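Local atomic coordinates of sulfide-quinone reductase (Aquifex aeolicus, PDB entry 3HYW), a protein that oxidises hydrogen sulfide with the help of FAD and passes the electrons to a quinone, building up polysulfide that is released typically as cyclooctasulfur. Residues 2-12 with 28-39. Sequence-based numbering, arbitrary orientation.
Sequences AKHVVVIGGGV and LKITLISDRPYF. With FAD (flavin-adenine dinucleotide), chain G.
A chi1 of -173° turns the H4 ring away from its own backbone N and across to segment 28-39, and T31, whose OG1 lies beside its own backbone N (chi1 -57°), presents the hydroxyl to it. NE2 of H4 donates to OG1 of T31 at 2.6 Å, with the oxygen almost in the ring plane; E72 also bonds this hydroxyl. Over one ring face runs the extended chain of K29, its CD 4.0 Å from the ring centroid in a CH-pi contact, a place suited to a long aliphatic stem. Beyond them V6 CG1 meets I33 CD1 at 3.7 Å, while on the other face V5 and I30, with L28 just before the strand, pack on L21 of helix 12-24, and L32 leans on V7 and strand 71-74. Parallel strands 4-8 and 29-33, laced by regular backbone bonds up to G9 N to I33 O at 2.7 Å, belong to the Rossmann beta-alpha-beta unit that binds FAD. In the glycine-rich turn, the bare backbone lets FAD O5B approach G11 CA to 3.3 Å; V12 N, starting the helix, donates to phosphate oxygen O1A at 3.1 Å. After strand 29-33, ribose hydroxyl O2B donates to the carboxylate of D35, a fitting acceptor, at a doubtfully short modelled distance, and accepts from R36 NH1 at 3.1 Å. The F39 ring edge closes against the turn, CE1 lying 3.6 Å from V12 N.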
loop_
_atom_site.group_PDB
_atom_site.type_symbol
_atom_site.label_atom_id
_atom_site.label_comp_id
_atom_site.label_asym_id
_atom_site.label_seq_id
_atom_site.Cartn_x
_atom_site.Cartn_y
_atom_site.Cartn_z
ATOM N N ALA A 2 22.677 -28.433 49.082
ATOM C CA ALA A 2 22.246 -27.761 47.817
ATOM C C ALA A 2 21.222 -26.654 48.071
ATOM O O ALA A 2 20.450 -26.718 49.032
ATOM C CB ALA A 2 21.686 -28.786 46.844
ATOM N N LYS A 3 21.230 -25.640 47.207
ATOM C CA LYS A 3 20.247 -24.559 47.268
ATOM C C LYS A 3 18.888 -25.042 46.755
ATOM O O LYS A 3 18.790 -26.110 46.138
ATOM C CB LYS A 3 20.714 -23.340 46.457
ATOM C CG LYS A 3 21.942 -22.617 47.005
ATOM C CD LYS A 3 21.708 -22.036 48.397
ATOM C CE LYS A 3 22.985 -21.456 48.974
ATOM N NZ LYS A 3 23.969 -22.517 49.331
ATOM N N HIS A 4 17.848 -24.249 47.010
ATOM C CA HIS A 4 16.489 -24.605 46.618
ATOM C C HIS A 4 15.832 -23.497 45.805
ATOM O O HIS A 4 15.684 -22.371 46.274
ATOM C CB HIS A 4 15.646 -24.945 47.856
ATOM C CG HIS A 4 14.282 -25.478 47.538
ATOM N ND1 HIS A 4 13.211 -25.340 48.396
ATOM C CD2 HIS A 4 13.812 -26.145 46.455
ATOM C CE1 HIS A 4 12.143 -25.902 47.858
ATOM N NE2 HIS A 4 12.482 -26.399 46.682
ATOM N N VAL A 5 15.456 -23.824 44.576
ATOM C CA VAL A 5 14.701 -22.894 43.737
ATOM C C VAL A 5 13.244 -23.343 43.647
ATOM O O VAL A 5 12.963 -24.508 43.351
ATOM C CB VAL A 5 15.294 -22.776 42.307
ATOM C CG1 VAL A 5 14.451 -21.831 41.453
ATOM C CG2 VAL A 5 16.729 -22.287 42.361
ATOM N N VAL A 6 12.327 -22.423 43.921
ATOM C CA VAL A 6 10.910 -22.657 43.662
ATOM C C VAL A 6 10.514 -21.948 42.369
ATOM O O VAL A 6 10.811 -20.764 42.182
ATOM C CB VAL A 6 10.007 -22.179 44.831
ATOM C CG1 VAL A 6 8.522 -22.225 44.442
ATOM C CG2 VAL A 6 10.263 -23.016 46.080
ATOM N N VAL A 7 9.854 -22.691 41.487
ATOM C CA VAL A 7 9.318 -22.147 40.249
ATOM C C VAL A 7 7.796 -22.215 40.319
ATOM O O VAL A 7 7.220 -23.291 40.514
ATOM C CB VAL A 7 9.822 -22.929 39.010
ATOM C CG1 VAL A 7 9.241 -22.344 37.729
ATOM C CG2 VAL A 7 11.350 -22.937 38.955
ATOM N N ILE A 8 7.149 -21.061 40.179
ATOM C CA ILE A 8 5.697 -21.024 40.140
ATOM C C ILE A 8 5.223 -20.967 38.695
ATOM O O ILE A 8 5.417 -19.957 38.005
ATOM C CB ILE A 8 5.094 -19.836 40.932
ATOM C CG1 ILE A 8 5.661 -19.778 42.366
ATOM C CG2 ILE A 8 3.580 -19.957 40.968
ATOM C CD1 ILE A 8 5.174 -18.553 43.179
ATOM N N GLY A 9 4.593 -22.053 38.250
ATOM C CA GLY A 9 4.013 -22.111 36.907
ATOM C C GLY A 9 4.597 -23.245 36.097
ATOM O O GLY A 9 5.815 -23.330 35.930
ATOM N N GLY A 10 3.726 -24.120 35.601
ATOM C CA GLY A 10 4.139 -25.251 34.771
ATOM C C GLY A 10 3.889 -25.056 33.286
ATOM O O GLY A 10 3.402 -25.963 32.609
ATOM N N GLY A 11 4.241 -23.878 32.779
ATOM C CA GLY A 11 4.071 -23.542 31.366
ATOM C C GLY A 11 5.409 -23.328 30.684
ATOM O O GLY A 11 6.432 -23.836 31.141
ATOM N N VAL A 12 5.408 -22.582 29.583
ATOM C CA VAL A 12 6.626 -22.395 28.787
ATOM C C VAL A 12 7.771 -21.847 29.634
ATOM O O VAL A 12 8.859 -22.419 29.646
ATOM C CB VAL A 12 6.379 -21.481 27.550
ATOM C CG1 VAL A 12 7.683 -21.221 26.789
ATOM C CG2 VAL A 12 5.345 -22.109 26.628
ATOM N N LEU A 28 21.235 -29.058 42.343
ATOM C CA LEU A 28 20.264 -28.038 42.745
ATOM C C LEU A 28 18.911 -28.668 43.079
ATOM O O LEU A 28 18.400 -29.465 42.302
ATOM C CB LEU A 28 20.061 -27.050 41.592
ATOM C CG LEU A 28 20.022 -25.529 41.791
ATOM C CD1 LEU A 28 19.281 -24.868 40.641
ATOM C CD2 LEU A 28 19.448 -25.086 43.120
ATOM N N LYS A 29 18.337 -28.320 44.230
ATOM C CA LYS A 29 16.966 -28.736 44.524
ATOM C C LYS A 29 15.996 -27.783 43.822
ATOM O O LYS A 29 16.126 -26.565 43.920
ATOM C CB LYS A 29 16.695 -28.790 46.030
ATOM C CG LYS A 29 15.335 -29.378 46.390
ATOM C CD LYS A 29 15.075 -29.357 47.904
ATOM C CE LYS A 29 13.654 -29.832 48.217
ATOM N NZ LYS A 29 13.284 -29.610 49.642
ATOM N N ILE A 30 15.040 -28.351 43.094
ATOM C CA ILE A 30 14.101 -27.562 42.299
ATOM C C ILE A 30 12.678 -28.069 42.505
ATOM O O ILE A 30 12.398 -29.252 42.334
ATOM C CB ILE A 30 14.448 -27.585 40.779
ATOM C CG1 ILE A 30 15.867 -27.052 40.536
ATOM C CG2 ILE A 30 13.419 -26.776 39.977
ATOM C CD1 ILE A 30 16.439 -27.399 39.183
ATOM N N THR A 31 11.793 -27.154 42.883
ATOM C CA THR A 31 10.392 -27.463 43.073
ATOM C C THR A 31 9.577 -26.604 42.119
ATOM O O THR A 31 9.736 -25.377 42.077
ATOM C CB THR A 31 9.956 -27.206 44.532
ATOM O OG1 THR A 31 10.776 -27.980 45.418
ATOM C CG2 THR A 31 8.493 -27.581 44.742
ATOM N N LEU A 32 8.718 -27.256 41.345
ATOM C CA LEU A 32 7.800 -26.557 40.464
ATOM C C LEU A 32 6.382 -26.687 41.006
ATOM O O LEU A 32 5.901 -27.798 41.264
ATOM C CB LEU A 32 7.899 -27.092 39.032
ATOM C CG LEU A 32 7.208 -26.279 37.925
ATOM C CD1 LEU A 32 8.080 -26.212 36.671
ATOM C CD2 LEU A 32 5.849 -26.858 37.584
ATOM N N ILE A 33 5.730 -25.540 41.178
ATOM C CA ILE A 33 4.353 -25.473 41.650
ATOM C C ILE A 33 3.469 -24.978 40.508
ATOM O O ILE A 33 3.701 -23.898 39.968
ATOM C CB ILE A 33 4.208 -24.493 42.856
ATOM C CG1 ILE A 33 5.189 -24.849 43.985
ATOM C CG2 ILE A 33 2.770 -24.472 43.359
ATOM C CD1 ILE A 33 5.256 -23.811 45.105
ATOM N N SER A 34 2.451 -25.762 40.155
ATOM C CA SER A 34 1.492 -25.356 39.131
ATOM C C SER A 34 0.079 -25.840 39.435
ATOM O O SER A 34 -0.108 -26.950 39.928
ATOM C CB SER A 34 1.923 -25.862 37.755
ATOM O OG SER A 34 1.182 -25.230 36.731
ATOM N N ASP A 35 -0.906 -24.998 39.128
ATOM C CA ASP A 35 -2.316 -25.325 39.352
ATOM C C ASP A 35 -2.894 -26.261 38.279
ATOM O O ASP A 35 -3.916 -26.909 38.499
ATOM C CB ASP A 35 -3.169 -24.049 39.495
ATOM C CG ASP A 35 -3.144 -23.167 38.251
ATOM O OD1 ASP A 35 -2.309 -23.391 37.355
ATOM O OD2 ASP A 35 -3.965 -22.232 38.175
ATOM N N ARG A 36 -2.239 -26.317 37.123
ATOM C CA ARG A 36 -2.614 -27.256 36.078
ATOM C C ARG A 36 -1.736 -28.499 36.161
ATOM O O ARG A 36 -0.534 -28.384 36.379
ATOM C CB ARG A 36 -2.492 -26.607 34.697
ATOM C CG ARG A 36 -3.688 -25.770 34.327
ATOM C CD ARG A 36 -3.495 -25.065 32.995
ATOM N NE ARG A 36 -4.719 -24.384 32.580
ATOM C CZ ARG A 36 -5.050 -23.140 32.920
ATOM N NH1 ARG A 36 -4.244 -22.415 33.688
ATOM N NH2 ARG A 36 -6.193 -22.619 32.487
ATOM N N PRO A 37 -2.334 -29.689 35.989
ATOM C CA PRO A 37 -1.592 -30.951 36.065
ATOM C C PRO A 37 -0.769 -31.252 34.810
ATOM O O PRO A 37 -0.089 -32.278 34.745
ATOM C CB PRO A 37 -2.699 -31.992 36.225
ATOM C CG PRO A 37 -3.881 -31.384 35.527
ATOM C CD PRO A 37 -3.773 -29.903 35.725
ATOM N N TYR A 38 -0.829 -30.363 33.826
ATOM C CA TYR A 38 -0.213 -30.617 32.531
ATOM C C TYR A 38 0.534 -29.389 32.039
ATOM O O TYR A 38 0.183 -28.262 32.402
ATOM C CB TYR A 38 -1.290 -31.014 31.499
ATOM C CG TYR A 38 -2.325 -29.924 31.236
ATOM C CD1 TYR A 38 -2.130 -28.980 30.225
ATOM C CD2 TYR A 38 -3.496 -29.845 31.998
ATOM C CE1 TYR A 38 -3.064 -27.971 29.985
ATOM C CE2 TYR A 38 -4.444 -28.831 31.768
ATOM C CZ TYR A 38 -4.218 -27.907 30.756
ATOM O OH TYR A 38 -5.139 -26.910 30.513
ATOM N N PHE A 39 1.556 -29.604 31.209
ATOM C CA PHE A 39 2.064 -28.527 30.369
ATOM C C PHE A 39 1.177 -28.444 29.128
ATOM O O PHE A 39 0.971 -29.445 28.445
ATOM C CB PHE A 39 3.524 -28.760 29.944
ATOM C CG PHE A 39 3.962 -27.884 28.783
ATOM C CD1 PHE A 39 4.456 -26.607 29.012
ATOM C CD2 PHE A 39 3.850 -28.334 27.465
ATOM C CE1 PHE A 39 4.844 -25.789 27.953
ATOM C CE2 PHE A 39 4.227 -27.516 26.392
ATOM C CZ PHE A 39 4.728 -26.250 26.638
HETATM P PA FAD G . 1.901 -20.252 30.364
HETATM O O1A FAD G . 2.652 -21.090 29.360
HETATM O O2A FAD G . 0.457 -19.937 30.124
HETATM O O5B FAD G . 2.068 -20.997 31.768
HETATM C C5B FAD G . 1.642 -20.460 33.009
HETATM C C4B FAD G . 1.539 -21.627 33.979
HETATM O O4B FAD G . 1.363 -21.145 35.311
HETATM C C3B FAD G . 0.323 -22.487 33.679
HETATM O O3B FAD G . 0.687 -23.864 33.831
HETATM C C2B FAD G . -0.679 -22.076 34.740
HETATM O O2B FAD G . -1.599 -23.124 35.039
HETATM C C1B FAD G . 0.231 -21.772 35.915
HETATM N N9A FAD G . -0.344 -20.867 36.947
HETATM C C8A FAD G . -1.107 -19.771 36.747
HETATM N N7A FAD G . -1.400 -19.219 37.951
HETATM C C5A FAD G . -0.819 -19.985 38.904
HETATM C C6A FAD G . -0.771 -19.928 40.296
HETATM N N6A FAD G . -1.406 -18.937 40.964
HETATM N N1A FAD G . -0.078 -20.875 40.982
HETATM C C2A FAD G . 0.560 -21.868 40.336
HETATM N N3A FAD G . 0.527 -21.947 38.997
HETATM C C4A FAD G . -0.150 -21.017 38.262
HETATM N N1 FAD G . 3.957 -17.473 21.294
HETATM C C2 FAD G . 4.711 -17.810 20.213
HETATM O O2 FAD G . 5.935 -17.573 20.210
HETATM N N3 FAD G . 4.164 -18.414 19.131
HETATM C C4 FAD G . 2.844 -18.693 19.109
HETATM O O4 FAD G . 2.271 -19.290 18.023
HETATM C C4X FAD G . 2.054 -18.355 20.201
HETATM N N5 FAD G . 0.730 -18.631 20.169
HETATM C C5X FAD G . -0.057 -18.319 21.223
HETATM C C6 FAD G . -1.420 -18.628 21.172
HETATM C C7 FAD G . -2.256 -18.310 22.238
HETATM C C7M FAD G . -3.730 -18.657 22.137
HETATM C C8 FAD G . -1.716 -17.677 23.360
HETATM C C8M FAD G . -2.569 -17.297 24.556
HETATM C C9 FAD G . -0.354 -17.368 23.401
HETATM C C9A FAD G . 0.502 -17.694 22.336
HETATM N N10 FAD G . 1.839 -17.415 22.375
HETATM C C10 FAD G . 2.622 -17.733 21.312
HETATM C "C1'" FAD G . 2.412 -16.687 23.531
HETATM C "C2'" FAD G . 3.232 -17.416 24.576
HETATM O "O2'" FAD G . 4.242 -18.216 23.948
HETATM C "C3'" FAD G . 2.295 -18.223 25.476
HETATM O "O3'" FAD G . 1.336 -17.327 26.088
HETATM C "C4'" FAD G . 3.068 -18.970 26.553
HETATM O "O4'" FAD G . 2.218 -20.000 27.074
HETATM C "C5'" FAD G . 3.507 -18.031 27.671
HETATM O "O5'" FAD G . 4.306 -18.738 28.614
HETATM P P FAD G . 4.187 -18.489 30.203
HETATM O O1P FAD G . 5.124 -19.453 30.881
HETATM O O2P FAD G . 4.296 -17.012 30.512
HETATM O O3P FAD G . 2.659 -18.856 30.564
#